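Hypothetical protein jhp0584 (Helicobacter pylori J99, PDB 4R7K) is of unknown function but is assigned to the SRPBCC superfamily, whose members often bind hydrophobic ligands between a sheet and a long C-terminal helix. Local coordinates at residues L121-W126 / V137-L142; T88-K93 / A107-F112; N29-P34 / L154-Q159; V46-I51 / N177-W182. All coordinates share one frame; numbering follows the deposited sequence. Where two conformers were deposited one is given.

Interaction 1: residues L121-W126 / V137-L142; sequences LAWRGW and VYHAWL
Trp123 and His139 form a cross-strand pair at the middle of the antiparallel hairpin 118-126/136-146, part of the antiparallel sheet of a fold consistent with the SRPBCC helix-grip family. The short strand axes run at 174° to each other. Leu121-Trp141, Trp123-His139 and Gly125-Val137 are hydrogen-bonded pairs, each joined by two backbone bonds; His139 N lies 2.8 Å from Trp123 O. Ala122-Ala140 and Arg124-Tyr138 are the non-hydrogen-bonded pairs between them, and on their face of the sheet Ala122 CB reaches Tyr138 OH at 3.5 Å.

On the Trp123 side, chi1 of 61°, with CG flanked by both backbone branches, tips the indole toward the neighbouring strand, where it runs alongside His139. Beyond CB and CG, the five-membered ring takes His139 CB over one face, a CH-pi contact 25° off the normal, with NE1 the ring atom nearest that CB. Further out, Trp123 CZ2 comes 3.5 Å from His139 ND1; CZ3 and CH2 at the far end both meet Trp141 NE1, CH2 at 3.2 Å. The three rings make an aromatic cluster, which His179 and Trp182 of helix 174-190 extend. Thr155 OG1 hydrogen-bonds His139 NE2. The other ring nitrogen, ND1, shares a water with the indole: Trp123 NE1 donates to it at 3.2 Å, and the same water stands 2.7 Å from His139 ND1, in the imidazole plane.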
loop_
_atom_site.group_PDB
_atom_site.type_symbol
_atom_site.label_atom_id
_atom_site.label_comp_id
_atom_site.label_asym_id
_atom_site.label_seq_id
_atom_site.Cartn_x
_atom_site.Cartn_y
_atom_site.Cartn_z
ATOM N N LEU A 121 11.317 6.210 23.821
ATOM C CA LEU A 121 12.424 6.692 23.017
ATOM C C LEU A 121 11.880 7.608 21.933
ATOM O O LEU A 121 10.867 7.311 21.327
ATOM C CB LEU A 121 13.140 5.509 22.353
ATOM C CG LEU A 121 14.182 5.841 21.264
ATOM C CD1 LEU A 121 15.393 6.453 21.931
ATOM C CD2 LEU A 121 14.593 4.553 20.563
ATOM N N ALA A 122 12.498 8.769 21.755
ATOM C CA ALA A 122 12.066 9.658 20.685
ATOM C C ALA A 122 13.216 10.486 20.157
ATOM O O ALA A 122 14.146 10.812 20.903
ATOM C CB ALA A 122 10.939 10.575 21.161
ATOM N N TRP A 123 13.160 10.799 18.865
ATOM C CA TRP A 123 14.111 11.697 18.241
ATOM C C TRP A 123 13.424 12.742 17.382
ATOM O O TRP A 123 12.322 12.502 16.797
ATOM C CB TRP A 123 15.124 10.954 17.397
ATOM C CG TRP A 123 14.580 10.157 16.233
ATOM C CD1 TRP A 123 14.215 10.636 15.010
ATOM C CD2 TRP A 123 14.440 8.739 16.166
ATOM N NE1 TRP A 123 13.811 9.618 14.213
ATOM C CE2 TRP A 123 13.963 8.431 14.888
ATOM C CE3 TRP A 123 14.672 7.699 17.077
ATOM C CZ2 TRP A 123 13.649 7.123 14.496
ATOM C CZ3 TRP A 123 14.384 6.397 16.685
ATOM C CH2 TRP A 123 13.898 6.118 15.400
ATOM N N ARG A 124 14.072 13.904 17.309
ATOM C CA ARG A 124 13.669 14.965 16.421
ATOM C C ARG A 124 14.491 14.729 15.174
ATOM O O ARG A 124 15.682 14.393 15.251
ATOM C CB ARG A 124 13.926 16.338 17.029
ATOM C CG ARG A 124 13.405 17.500 16.174
ATOM C CD ARG A 124 13.520 18.830 16.900
ATOM N NE ARG A 124 14.889 19.084 17.325
ATOM C CZ ARG A 124 15.811 19.719 16.603
ATOM N NH1 ARG A 124 17.035 19.878 17.092
ATOM N NH2 ARG A 124 15.528 20.184 15.395
ATOM N N GLY A 125 13.876 14.865 14.021
ATOM C CA GLY A 125 14.560 14.662 12.753
ATOM C C GLY A 125 14.286 15.831 11.843
ATOM O O GLY A 125 13.267 16.489 11.983
ATOM N N TRP A 126 15.209 16.091 10.920
ATOM C CA TRP A 126 15.082 17.192 9.996
ATOM C C TRP A 126 15.949 16.963 8.772
ATOM O O TRP A 126 16.856 16.106 8.760
ATOM C CB TRP A 126 15.498 18.515 10.660
ATOM C CG TRP A 126 16.965 18.581 11.142
ATOM C CD1 TRP A 126 18.028 19.104 10.479
ATOM C CD2 TRP A 126 17.465 18.121 12.402
ATOM N NE1 TRP A 126 19.176 18.979 11.239
ATOM C CE2 TRP A 126 18.845 18.379 12.427
ATOM C CE3 TRP A 126 16.878 17.486 13.501
ATOM C CZ2 TRP A 126 19.646 18.029 13.507
ATOM C CZ3 TRP A 126 17.672 17.150 14.580
ATOM C CH2 TRP A 126 19.047 17.418 14.573
ATOM N N VAL A 137 10.504 16.664 11.979
ATOM C CA VAL A 137 9.624 15.667 12.604
ATOM C C VAL A 137 10.053 15.294 14.042
ATOM O O VAL A 137 11.189 15.561 14.448
ATOM C CB VAL A 137 9.565 14.375 11.753
ATOM C CG1 VAL A 137 9.318 14.728 10.279
ATOM C CG2 VAL A 137 10.849 13.525 11.860
ATOM N N TYR A 138 9.135 14.681 14.779
ATOM C CA TYR A 138 9.401 14.137 16.118
ATOM C C TYR A 138 8.837 12.732 16.070
ATOM O O TYR A 138 7.622 12.548 15.918
ATOM C CB TYR A 138 8.737 14.977 17.184
ATOM C CG TYR A 138 9.088 14.600 18.615
ATOM C CD1 TYR A 138 10.184 15.167 19.264
ATOM C CD2 TYR A 138 8.287 13.743 19.346
ATOM C CE1 TYR A 138 10.487 14.836 20.582
ATOM C CE2 TYR A 138 8.609 13.395 20.658
ATOM C CZ TYR A 138 9.692 13.948 21.272
ATOM O OH TYR A 138 9.968 13.601 22.589
ATOM N N HIS A 139 9.707 11.733 16.123
ATOM C CA HIS A 139 9.298 10.340 15.987
ATOM C C HIS A 139 9.491 9.635 17.325
ATOM O O HIS A 139 10.593 9.510 17.817
ATOM C CB HIS A 139 10.189 9.709 14.956
ATOM C CG HIS A 139 9.819 8.313 14.589
ATOM N ND1 HIS A 139 10.348 7.683 13.485
ATOM C CD2 HIS A 139 8.889 7.468 15.094
ATOM C CE1 HIS A 139 9.838 6.468 13.392
ATOM N NE2 HIS A 139 8.952 6.314 14.357
ATOM N N ALA A 140 8.390 9.187 17.910
ATOM C CA ALA A 140 8.415 8.627 19.246
ATOM C C ALA A 140 8.034 7.167 19.215
ATOM O O ALA A 140 7.263 6.692 18.325
ATOM C CB ALA A 140 7.467 9.390 20.144
ATOM N N TRP A 141 8.550 6.468 20.205
ATOM C CA TRP A 141 8.349 5.062 20.342
ATOM C C TRP A 141 8.054 4.729 21.775
ATOM O O TRP A 141 8.641 5.327 22.719
ATOM C CB TRP A 141 9.628 4.291 19.947
ATOM C CG TRP A 141 10.106 4.411 18.537
ATOM C CD1 TRP A 141 10.800 5.459 17.996
ATOM C CD2 TRP A 141 10.002 3.422 17.501
ATOM N NE1 TRP A 141 11.118 5.183 16.681
ATOM C CE2 TRP A 141 10.640 3.943 16.355
ATOM C CE3 TRP A 141 9.449 2.129 17.435
ATOM C CZ2 TRP A 141 10.689 3.247 15.150
ATOM C CZ3 TRP A 141 9.484 1.445 16.222
ATOM C CH2 TRP A 141 10.125 1.988 15.112
ATOM N N LEU A 142 7.194 3.728 21.946
ATOM C CA LEU A 142 6.866 3.187 23.248
ATOM C C LEU A 142 6.793 1.683 23.111
ATOM O O LEU A 142 5.929 1.159 22.390
ATOM C CB LEU A 142 5.537 3.750 23.750
ATOM C CG LEU A 142 5.267 3.568 25.257
ATOM C CD1 LEU A 142 4.167 4.547 25.683
ATOM C CD2 LEU A 142 4.869 2.125 25.526
HETATM O O HOH W 1 11.878 8.930 11.693
#

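Interaction 2: residues T88-K93 / A107-F112; sequences TILKDK and AEVEEF
Val109 and Phe112 project from strand 103-114 onto the loop residues Leu90 to Lys93, which run across them with end-to-end directions 106° apart. Van der Waals packing comes first. Val109 sets CB, CG1 and CG2 around Lys91 O, with Val109 CB 3.3 Å from that oxygen, and one apolar pair joins Val109 CG2 to Leu90 CD2 at 4.0 Å. The Phe112 ring carries Lys91 CA over one face, toward the rim, while Phe112 CB approaches Asp92 N to 3.6 Å.

Backbone polar contacts are few. Lys93, whose positive phi of 66° turns the chain, offers its N to Val109 O in a weak hydrogen bond of 3.1 Å, bent to 125° at the hydrogen. Lys93 CA adds a CA-H...O contact to the same oxygen.

Water supplies the remaining polar links. One molecule accepts from Lys93 NZ at 2.9 Å and lies 2.8 Å from Asp92 OD1, to which it can donate. A second water can donate to Asp92 OD2. Each can also make a weak bond to Glu110 O, though acceptors in reach outnumber the protons, so not all these bonds can form at once.

Between the two packing residues the strand carries a classic beta bulge, Glu110 and Glu111 sharing Ala122 as their partner on strand 118-126. Helix 57-65 adjoins through Arg65, whose NH2 is hydrogen-bonded to Leu90 O and whose side chain touches Phe112; strand 118-126 lies alongside, with Leu121 against Val109.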
loop_
_atom_site.group_PDB
_atom_site.type_symbol
_atom_site.label_atom_id
_atom_site.label_comp_id
_atom_site.label_asym_id
_atom_site.label_seq_id
_atom_site.Cartn_x
_atom_site.Cartn_y
_atom_site.Cartn_z
ATOM N N THR A 88 26.697 2.399 17.923
ATOM C CA THR A 88 25.437 2.734 17.272
ATOM C C THR A 88 24.211 2.585 18.182
ATOM O O THR A 88 23.090 2.435 17.685
ATOM C CB THR A 88 25.286 1.884 15.998
ATOM O OG1 THR A 88 25.390 0.497 16.341
ATOM C CG2 THR A 88 26.416 2.226 15.002
ATOM N N ILE A 89 24.427 2.692 19.497
ATOM C CA ILE A 89 23.363 2.568 20.467
ATOM C C ILE A 89 22.807 3.959 20.815
ATOM O O ILE A 89 23.498 4.790 21.426
ATOM C CB ILE A 89 23.849 1.897 21.798
ATOM C CG1 ILE A 89 24.702 0.644 21.562
ATOM C CG2 ILE A 89 22.659 1.546 22.683
ATOM C CD1 ILE A 89 24.006 -0.449 20.784
ATOM N N LEU A 90 21.565 4.210 20.425
ATOM C CA LEU A 90 20.871 5.465 20.758
ATOM C C LEU A 90 20.668 5.603 22.269
ATOM O O LEU A 90 20.157 4.677 22.923
ATOM C CB LEU A 90 19.494 5.510 20.116
ATOM C CG LEU A 90 19.466 5.419 18.586
ATOM C CD1 LEU A 90 18.049 5.310 18.117
ATOM C CD2 LEU A 90 20.110 6.640 17.991
ATOM N N LYS A 91 21.034 6.767 22.804
ATOM C CA LYS A 91 20.793 7.104 24.214
ATOM C C LYS A 91 20.353 8.585 24.221
ATOM O O LYS A 91 20.296 9.237 23.177
ATOM C CB LYS A 91 22.052 6.864 25.092
ATOM C CG LYS A 91 23.247 7.690 24.677
ATOM C CD LYS A 91 24.485 7.476 25.554
ATOM C CE LYS A 91 25.633 8.307 25.000
ATOM N NZ LYS A 91 26.761 8.439 25.940
ATOM N N ASP A 92 20.060 9.131 25.380
ATOM C CA ASP A 92 19.606 10.514 25.415
ATOM C C ASP A 92 20.633 11.419 24.708
ATOM O O ASP A 92 21.851 11.223 24.818
ATOM C CB ASP A 92 19.337 10.963 26.849
ATOM C CG ASP A 92 18.445 12.184 26.918
ATOM O OD1 ASP A 92 17.841 12.558 25.878
ATOM O OD2 ASP A 92 18.357 12.773 28.004
ATOM N N LYS A 93 20.120 12.356 23.913
ATOM C CA LYS A 93 20.940 13.309 23.143
ATOM C C LYS A 93 21.824 12.747 22.033
ATOM O O LYS A 93 22.532 13.513 21.413
ATOM C CB LYS A 93 21.815 14.196 24.047
ATOM C CG LYS A 93 21.071 15.159 24.945
ATOM C CD LYS A 93 20.417 14.462 26.123
ATOM C CE LYS A 93 20.267 15.409 27.316
ATOM N NZ LYS A 93 19.465 16.629 27.002
ATOM N N ALA A 107 19.256 13.707 12.814
ATOM C CA ALA A 107 18.396 13.489 13.984
ATOM C C ALA A 107 19.122 13.631 15.295
ATOM O O ALA A 107 20.346 13.581 15.353
ATOM C CB ALA A 107 17.779 12.104 13.906
ATOM N N GLU A 108 18.333 13.802 16.353
ATOM C CA GLU A 108 18.856 13.915 17.699
ATOM C C GLU A 108 17.840 13.339 18.687
ATOM O O GLU A 108 16.681 13.704 18.675
ATOM C CB GLU A 108 19.187 15.366 18.045
ATOM C CG GLU A 108 19.739 15.535 19.447
ATOM C CD GLU A 108 20.406 16.890 19.686
ATOM O OE1 GLU A 108 21.308 17.263 18.914
ATOM O OE2 GLU A 108 20.078 17.548 20.690
ATOM N N VAL A 109 18.279 12.395 19.505
ATOM C CA VAL A 109 17.404 11.787 20.501
ATOM C C VAL A 109 17.043 12.836 21.540
ATOM O O VAL A 109 17.922 13.524 22.056
ATOM C CB VAL A 109 18.049 10.560 21.168
ATOM C CG1 VAL A 109 17.107 9.918 22.171
ATOM C CG2 VAL A 109 18.415 9.555 20.106
ATOM N N GLU A 110 15.737 12.997 21.777
ATOM C CA GLU A 110 15.215 13.961 22.733
ATOM C C GLU A 110 14.555 13.299 23.959
ATOM O O GLU A 110 14.234 13.963 24.948
ATOM C CB GLU A 110 14.256 14.953 22.037
ATOM C CG GLU A 110 14.978 15.915 21.069
ATOM C CD GLU A 110 14.203 17.174 20.730
ATOM O OE1 GLU A 110 12.968 17.236 20.943
ATOM O OE2 GLU A 110 14.828 18.137 20.257
ATOM N N GLU A 111 14.367 11.990 23.901
ATOM C CA GLU A 111 13.757 11.270 25.010
ATOM C C GLU A 111 14.284 9.881 25.065
ATOM O O GLU A 111 14.277 9.171 24.059
ATOM C CB GLU A 111 12.229 11.197 24.865
ATOM C CG GLU A 111 11.562 10.386 25.965
ATOM C CD GLU A 111 10.115 10.080 25.660
ATOM O OE1 GLU A 111 9.887 9.599 24.519
ATOM O OE2 GLU A 111 9.243 10.282 26.558
ATOM N N PHE A 112 14.747 9.481 26.239
ATOM C CA PHE A 112 15.207 8.126 26.437
ATOM C C PHE A 112 14.999 7.729 27.896
ATOM O O PHE A 112 15.656 8.266 28.807
ATOM C CB PHE A 112 16.687 7.934 26.072
ATOM C CG PHE A 112 17.169 6.546 26.363
ATOM C CD1 PHE A 112 16.854 5.517 25.512
ATOM C CD2 PHE A 112 17.865 6.265 27.518
ATOM C CE1 PHE A 112 17.228 4.228 25.789
ATOM C CE2 PHE A 112 18.258 4.970 27.802
ATOM C CZ PHE A 112 17.922 3.952 26.940
HETATM O O HOH W 2 15.775 14.002 27.877
HETATM O O HOH W 3 17.270 15.250 25.629
#

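Interaction 3: residues N29-P34 / L154-Q159; sequences NAIRWP and LTQESQ
Ile31 and Trp33 lay the N-terminal segment over strand 150-160, on the face of the antiparallel sheet turned away from helix 174-190 in a fold consistent with the SRPBCC family. The evidence is the alternation of the strand: Leu154, Gln156 and Ser158 point to the segment, whereas Thr155 and Glu157 touch the helix. Before the contact, Asn29 pairs with a strand of the second subunit, so the sheet continues across the interface.

At Ile31, CD1 reaches Leu154 CD2 at 4.0 Å and Gln156 OE1 at 3.4 Å. In Gln156, chi1 of -59° with an extended chain beyond CG carries OE1 out between Ile31 and Trp33. A water accepts from Ile31 N at 3.0 Å and donates to Gln156 OE1 at 2.8 Å; Gln156 NE2 is hydrogen-bonded to Ser47 OG, so both ends of the amide are held.

Two residues on, Trp33 turns its indole edge to the strand, with Ile31 CG2 over one ring face. Trp33 CZ2 comes 3.3 Å from Gln156 OE1, near the ring plane, with ring and amide planes 30° apart. Trp33 CH2 lies 3.7 Å from Gln156 O. Finally Trp33 CZ3 meets Ser158 CB at 3.8 Å, while Ser158 OG is hydrogen-bonded to the Trp37 carbonyl.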
loop_
_atom_site.group_PDB
_atom_site.type_symbol
_atom_site.label_atom_id
_atom_site.label_comp_id
_atom_site.label_asym_id
_atom_site.label_seq_id
_atom_site.Cartn_x
_atom_site.Cartn_y
_atom_site.Cartn_z
ATOM N N ASN A 29 -0.555 2.986 28.566
ATOM C CA ASN A 29 0.544 3.986 28.539
ATOM C C ASN A 29 0.597 4.718 27.187
ATOM O O ASN A 29 0.262 4.135 26.169
ATOM C CB ASN A 29 1.888 3.352 28.873
ATOM C CG ASN A 29 2.020 3.039 30.364
ATOM O OD1 ASN A 29 1.791 3.866 31.193
ATOM N ND2 ASN A 29 2.388 1.835 30.680
ATOM N N ALA A 30 0.906 6.004 27.223
ATOM C CA ALA A 30 0.930 6.851 26.037
ATOM C C ALA A 30 2.185 7.682 25.961
ATOM O O ALA A 30 2.829 7.960 26.972
ATOM C CB ALA A 30 -0.278 7.785 26.009
ATOM N N ILE A 31 2.496 8.105 24.736
ATOM C CA ILE A 31 3.654 8.920 24.439
ATOM C C ILE A 31 3.562 10.312 25.038
ATOM O O ILE A 31 2.492 10.920 25.023
ATOM C CB ILE A 31 3.837 9.018 22.916
ATOM C CG1 ILE A 31 4.394 7.673 22.450
ATOM C CG2 ILE A 31 4.831 10.140 22.570
ATOM C CD1 ILE A 31 4.396 7.434 20.974
ATOM N N ARG A 32 4.672 10.790 25.604
ATOM C CA ARG A 32 4.730 12.157 26.171
ATOM C C ARG A 32 5.247 13.090 25.065
ATOM O O ARG A 32 6.383 12.962 24.638
ATOM C CB ARG A 32 5.650 12.224 27.373
ATOM C CG ARG A 32 5.312 11.246 28.482
ATOM C CD ARG A 32 6.200 11.448 29.714
ATOM N NE ARG A 32 5.772 10.555 30.795
ATOM C CZ ARG A 32 6.500 9.593 31.359
ATOM N NH1 ARG A 32 7.790 9.407 31.042
ATOM N NH2 ARG A 32 5.947 8.854 32.324
ATOM N N TRP A 33 4.410 14.015 24.591
ATOM C CA TRP A 33 4.807 14.923 23.493
ATOM C C TRP A 33 5.242 16.307 23.944
ATOM O O TRP A 33 4.556 16.935 24.742
ATOM C CB TRP A 33 3.623 15.164 22.521
ATOM C CG TRP A 33 3.118 13.937 21.862
ATOM C CD1 TRP A 33 2.128 13.160 22.307
ATOM C CD2 TRP A 33 3.590 13.330 20.627
ATOM N NE1 TRP A 33 1.934 12.091 21.456
ATOM C CE2 TRP A 33 2.847 12.161 20.436
ATOM C CE3 TRP A 33 4.594 13.635 19.721
ATOM C CZ2 TRP A 33 3.042 11.329 19.353
ATOM C CZ3 TRP A 33 4.780 12.827 18.638
ATOM C CH2 TRP A 33 4.023 11.676 18.465
ATOM N N PRO A 34 6.353 16.817 23.399
ATOM C CA PRO A 34 6.638 18.204 23.676
ATOM C C PRO A 34 5.485 19.023 23.070
ATOM O O PRO A 34 4.866 18.588 22.094
ATOM C CB PRO A 34 7.984 18.450 22.978
ATOM C CG PRO A 34 8.574 17.096 22.782
ATOM C CD PRO A 34 7.419 16.169 22.606
ATOM N N LEU A 154 4.462 0.700 20.010
ATOM C CA LEU A 154 3.705 1.828 19.521
ATOM C C LEU A 154 4.679 2.812 18.979
ATOM O O LEU A 154 5.629 3.193 19.693
ATOM C CB LEU A 154 2.942 2.505 20.660
ATOM C CG LEU A 154 2.194 3.833 20.342
ATOM C CD1 LEU A 154 0.992 3.616 19.459
ATOM C CD2 LEU A 154 1.736 4.503 21.626
ATOM N N THR A 155 4.475 3.231 17.723
ATOM C CA THR A 155 5.277 4.272 17.171
ATOM C C THR A 155 4.385 5.365 16.517
ATOM O O THR A 155 3.443 5.085 15.747
ATOM C CB THR A 155 6.373 3.749 16.237
ATOM O OG1 THR A 155 7.301 4.810 15.983
ATOM C CG2 THR A 155 5.795 3.247 14.924
ATOM N N GLN A 156 4.703 6.605 16.834
ATOM C CA GLN A 156 3.936 7.756 16.381
ATOM C C GLN A 156 4.859 8.846 15.986
ATOM O O GLN A 156 5.888 9.052 16.625
ATOM C CB GLN A 156 2.983 8.249 17.474
ATOM C CG GLN A 156 1.987 7.222 17.936
ATOM C CD GLN A 156 1.009 7.731 18.979
ATOM O OE1 GLN A 156 1.348 8.504 19.883
ATOM N NE2 GLN A 156 -0.219 7.293 18.855
ATOM N N GLU A 157 4.528 9.541 14.890
ATOM C CA GLU A 157 5.358 10.625 14.405
ATOM C C GLU A 157 4.473 11.836 14.084
ATOM O O GLU A 157 3.392 11.704 13.462
ATOM C CB GLU A 157 6.123 10.224 13.121
ATOM C CG GLU A 157 7.028 11.313 12.570
ATOM C CD GLU A 157 8.009 10.825 11.484
ATOM O OE1 GLU A 157 8.186 11.554 10.497
ATOM O OE2 GLU A 157 8.588 9.713 11.587
ATOM N N SER A 158 4.987 12.994 14.468
ATOM C CA SER A 158 4.360 14.288 14.239
ATOM C C SER A 158 5.334 15.054 13.347
ATOM O O SER A 158 6.544 15.101 13.637
ATOM C CB SER A 158 4.170 14.982 15.605
ATOM O OG SER A 158 3.571 16.268 15.479
ATOM N N GLN A 159 4.816 15.693 12.302
ATOM C CA GLN A 159 5.631 16.331 11.297
ATOM C C GLN A 159 5.170 17.769 11.026
ATOM O O GLN A 159 3.952 18.059 10.995
ATOM C CB GLN A 159 5.537 15.559 9.980
ATOM C CG GLN A 159 5.832 14.075 10.044
ATOM C CD GLN A 159 5.731 13.384 8.667
ATOM O OE1 GLN A 159 4.883 13.714 7.852
ATOM N NE2 GLN A 159 6.604 12.409 8.426
HETATM O O HOH W 4 0.520 7.837 22.473
#

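Interaction 4: residues V46-I51 / N177-W182; sequences VSNEVI and NGHQAW
A largely polar, buried strand-on-helix contact is made by Asn48 of strand 44-53, outermost in the sheet within this chain, with His179 and Gln180 of the long C-terminal helix 174-190. The short axes pass 8.3 Å apart at 27°, so the two segments run roughly in the same direction.

Its centre is a straight side-chain hydrogen bond: Asn48 ND2 donates to Gln180 OE1 at 2.9 Å with an N-H...O angle of 169°. The oxygen lies in the amide plane of Asn48, while the donor is slightly tilted from the carbonyl plane of Gln180. Gln180 arrives by a bend in its chain, chi2 of 66° folding the amide back toward the strand. ND2 also bonds Leu176 O on the preceding helical turn, so the Asn48 amide nitrogen has two acceptors. A water reinforces the junction, accepting from Glu49 N at 3.0 Å and lying 2.9 Å from Gln180 OE1, to which it can donate.

At the oxygen end of the same amide, Asn48 OD1 packs 3.3 Å from His179 CB. It accepts from a second water at 2.7 Å, which sits in the His179 ring plane, also 2.7 Å from ND1. Aliphatic groups contribute little: Val50 CG1 touches the amide nitrogen NE2 of Gln180 at 3.9 Å. On the opposite face of the strand, Glu49 OE1 bonds Ser47 OG of the second subunit.

A long C-terminal helix packed on an antiparallel sheet is what the helix-grip fold of the SRPBCC superfamily has, and this contact is consistent with that assignment.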
loop_
_atom_site.group_PDB
_atom_site.type_symbol
_atom_site.label_atom_id
_atom_site.label_comp_id
_atom_site.label_asym_id
_atom_site.label_seq_id
_atom_site.Cartn_x
_atom_site.Cartn_y
_atom_site.Cartn_z
ATOM N N VAL A 46 1.107 10.398 12.276
ATOM C CA VAL A 46 1.086 9.001 11.870
ATOM C C VAL A 46 1.115 8.137 13.129
ATOM O O VAL A 46 1.868 8.446 14.046
ATOM C CB VAL A 46 2.349 8.692 11.061
ATOM C CG1 VAL A 46 2.257 7.322 10.429
ATOM C CG2 VAL A 46 2.571 9.768 10.005
ATOM N N SER A 47 0.284 7.087 13.179
ATOM C CA SER A 47 0.272 6.159 14.308
ATOM C C SER A 47 0.208 4.716 13.824
ATOM O O SER A 47 -0.640 4.360 12.986
ATOM C CB SER A 47 -0.935 6.484 15.226
ATOM O OG SER A 47 -0.952 5.654 16.374
ATOM N N ASN A 48 1.127 3.904 14.344
ATOM C CA ASN A 48 1.179 2.497 14.088
ATOM C C ASN A 48 1.407 1.739 15.409
ATOM O O ASN A 48 2.111 2.229 16.308
ATOM C CB ASN A 48 2.327 2.176 13.124
ATOM C CG ASN A 48 2.158 2.830 11.770
ATOM O OD1 ASN A 48 2.482 3.993 11.581
ATOM N ND2 ASN A 48 1.687 2.075 10.822
ATOM N N GLU A 49 0.893 0.515 15.499
ATOM C CA GLU A 49 1.012 -0.272 16.675
ATOM C C GLU A 49 0.838 -1.777 16.388
ATOM O O GLU A 49 -0.009 -2.180 15.582
ATOM C CB GLU A 49 -0.081 0.148 17.647
ATOM C CG GLU A 49 -0.066 -0.519 18.964
ATOM C CD GLU A 49 -1.300 -0.197 19.809
ATOM O OE1 GLU A 49 -2.294 0.360 19.273
ATOM O OE2 GLU A 49 -1.270 -0.487 21.027
ATOM N N VAL A 50 1.674 -2.571 17.036
ATOM C CA VAL A 50 1.577 -4.028 17.022
ATOM C C VAL A 50 1.563 -4.533 18.460
ATOM O O VAL A 50 2.102 -3.908 19.363
ATOM C CB VAL A 50 2.699 -4.702 16.246
ATOM C CG1 VAL A 50 2.561 -4.416 14.739
ATOM C CG2 VAL A 50 4.047 -4.303 16.784
ATOM N N ILE A 51 0.941 -5.686 18.669
ATOM C CA ILE A 51 0.938 -6.323 19.977
ATOM C C ILE A 51 1.140 -7.751 19.623
ATOM O O ILE A 51 0.319 -8.335 18.878
ATOM C CB ILE A 51 -0.344 -6.107 20.760
ATOM C CG1 ILE A 51 -0.439 -4.618 21.168
ATOM C CG2 ILE A 51 -0.353 -6.976 22.013
ATOM C CD1 ILE A 51 -1.766 -4.236 21.815
ATOM N N ASN A 177 2.324 3.163 5.879
ATOM C CA ASN A 177 2.752 1.898 5.369
ATOM C C ASN A 177 4.231 1.660 5.635
ATOM O O ASN A 177 4.598 0.536 5.931
ATOM C CB ASN A 177 2.386 1.797 3.880
ATOM C CG ASN A 177 0.882 1.580 3.683
ATOM O OD1 ASN A 177 0.174 2.450 3.182
ATOM N ND2 ASN A 177 0.387 0.480 4.201
ATOM N N GLY A 178 5.056 2.707 5.545
ATOM C CA GLY A 178 6.481 2.601 5.854
ATOM C C GLY A 178 6.694 2.257 7.327
ATOM O O GLY A 178 7.473 1.381 7.666
ATOM N N HIS A 179 5.991 2.944 8.200
ATOM C CA HIS A 179 6.141 2.668 9.622
ATOM C C HIS A 179 5.619 1.309 10.014
ATOM O O HIS A 179 6.199 0.631 10.903
ATOM C CB HIS A 179 5.531 3.771 10.430
ATOM C CG HIS A 179 6.396 4.985 10.489
ATOM N ND1 HIS A 179 6.195 5.992 11.402
ATOM C CD2 HIS A 179 7.548 5.285 9.839
ATOM C CE1 HIS A 179 7.123 6.922 11.235
ATOM N NE2 HIS A 179 7.972 6.503 10.312
ATOM N N GLN A 180 4.579 0.854 9.328
ATOM C CA GLN A 180 4.086 -0.494 9.586
ATOM C C GLN A 180 5.169 -1.489 9.230
ATOM O O GLN A 180 5.325 -2.528 9.902
ATOM C CB GLN A 180 2.845 -0.798 8.770
ATOM C CG GLN A 180 2.122 -2.030 9.257
ATOM C CD GLN A 180 1.525 -1.871 10.653
ATOM O OE1 GLN A 180 1.147 -0.767 11.090
ATOM N NE2 GLN A 180 1.377 -2.988 11.339
ATOM N N ALA A 181 5.863 -1.225 8.122
ATOM C CA ALA A 181 6.958 -2.107 7.697
ATOM C C ALA A 181 8.095 -2.124 8.722
ATOM O O ALA A 181 8.747 -3.154 8.912
ATOM C CB ALA A 181 7.487 -1.710 6.315
ATOM N N TRP A 182 8.334 -0.980 9.372
ATOM C CA TRP A 182 9.374 -0.872 10.400
ATOM C C TRP A 182 8.971 -1.792 11.545
ATOM O O TRP A 182 9.771 -2.625 11.978
ATOM C CB TRP A 182 9.508 0.552 10.955
ATOM C CG TRP A 182 10.834 0.815 11.667
ATOM C CD1 TRP A 182 11.555 -0.071 12.417
ATOM C CD2 TRP A 182 11.518 2.079 11.778
ATOM N NE1 TRP A 182 12.690 0.531 12.903
ATOM C CE2 TRP A 182 12.690 1.852 12.527
ATOM C CE3 TRP A 182 11.290 3.366 11.244
ATOM C CZ2 TRP A 182 13.614 2.865 12.800
ATOM C CZ3 TRP A 182 12.224 4.375 11.512
ATOM C CH2 TRP A 182 13.366 4.113 12.268
HETATM O O HOH W 5 4.026 5.738 12.916
HETATM O O HOH W 6 -0.779 -0.072 13.113
#

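How the interactions relate
All four contacts share one antiparallel sheet. Interaction 1 is its core, with paired backbones and an aromatic cluster that touches the helix residues of interaction 4 through His139-His179 and Trp141-Trp182. Interactions 3 and 4 lie on opposite faces of neighbouring strands 150-160 and 44-53, are likewise buried, and both reach the second subunit; interaction 3 relies on edge-on indole packing and a water, interaction 4 on amides and waters. Interaction 2 lies nearer the surface, its centre about 20 Å from that of interaction 4, and combines van der Waals packing with a weak backbone bond and hydrated charges. Probable backbone hydrogen bonds such as Glu110 N to Ala122 O tie it to interaction 1.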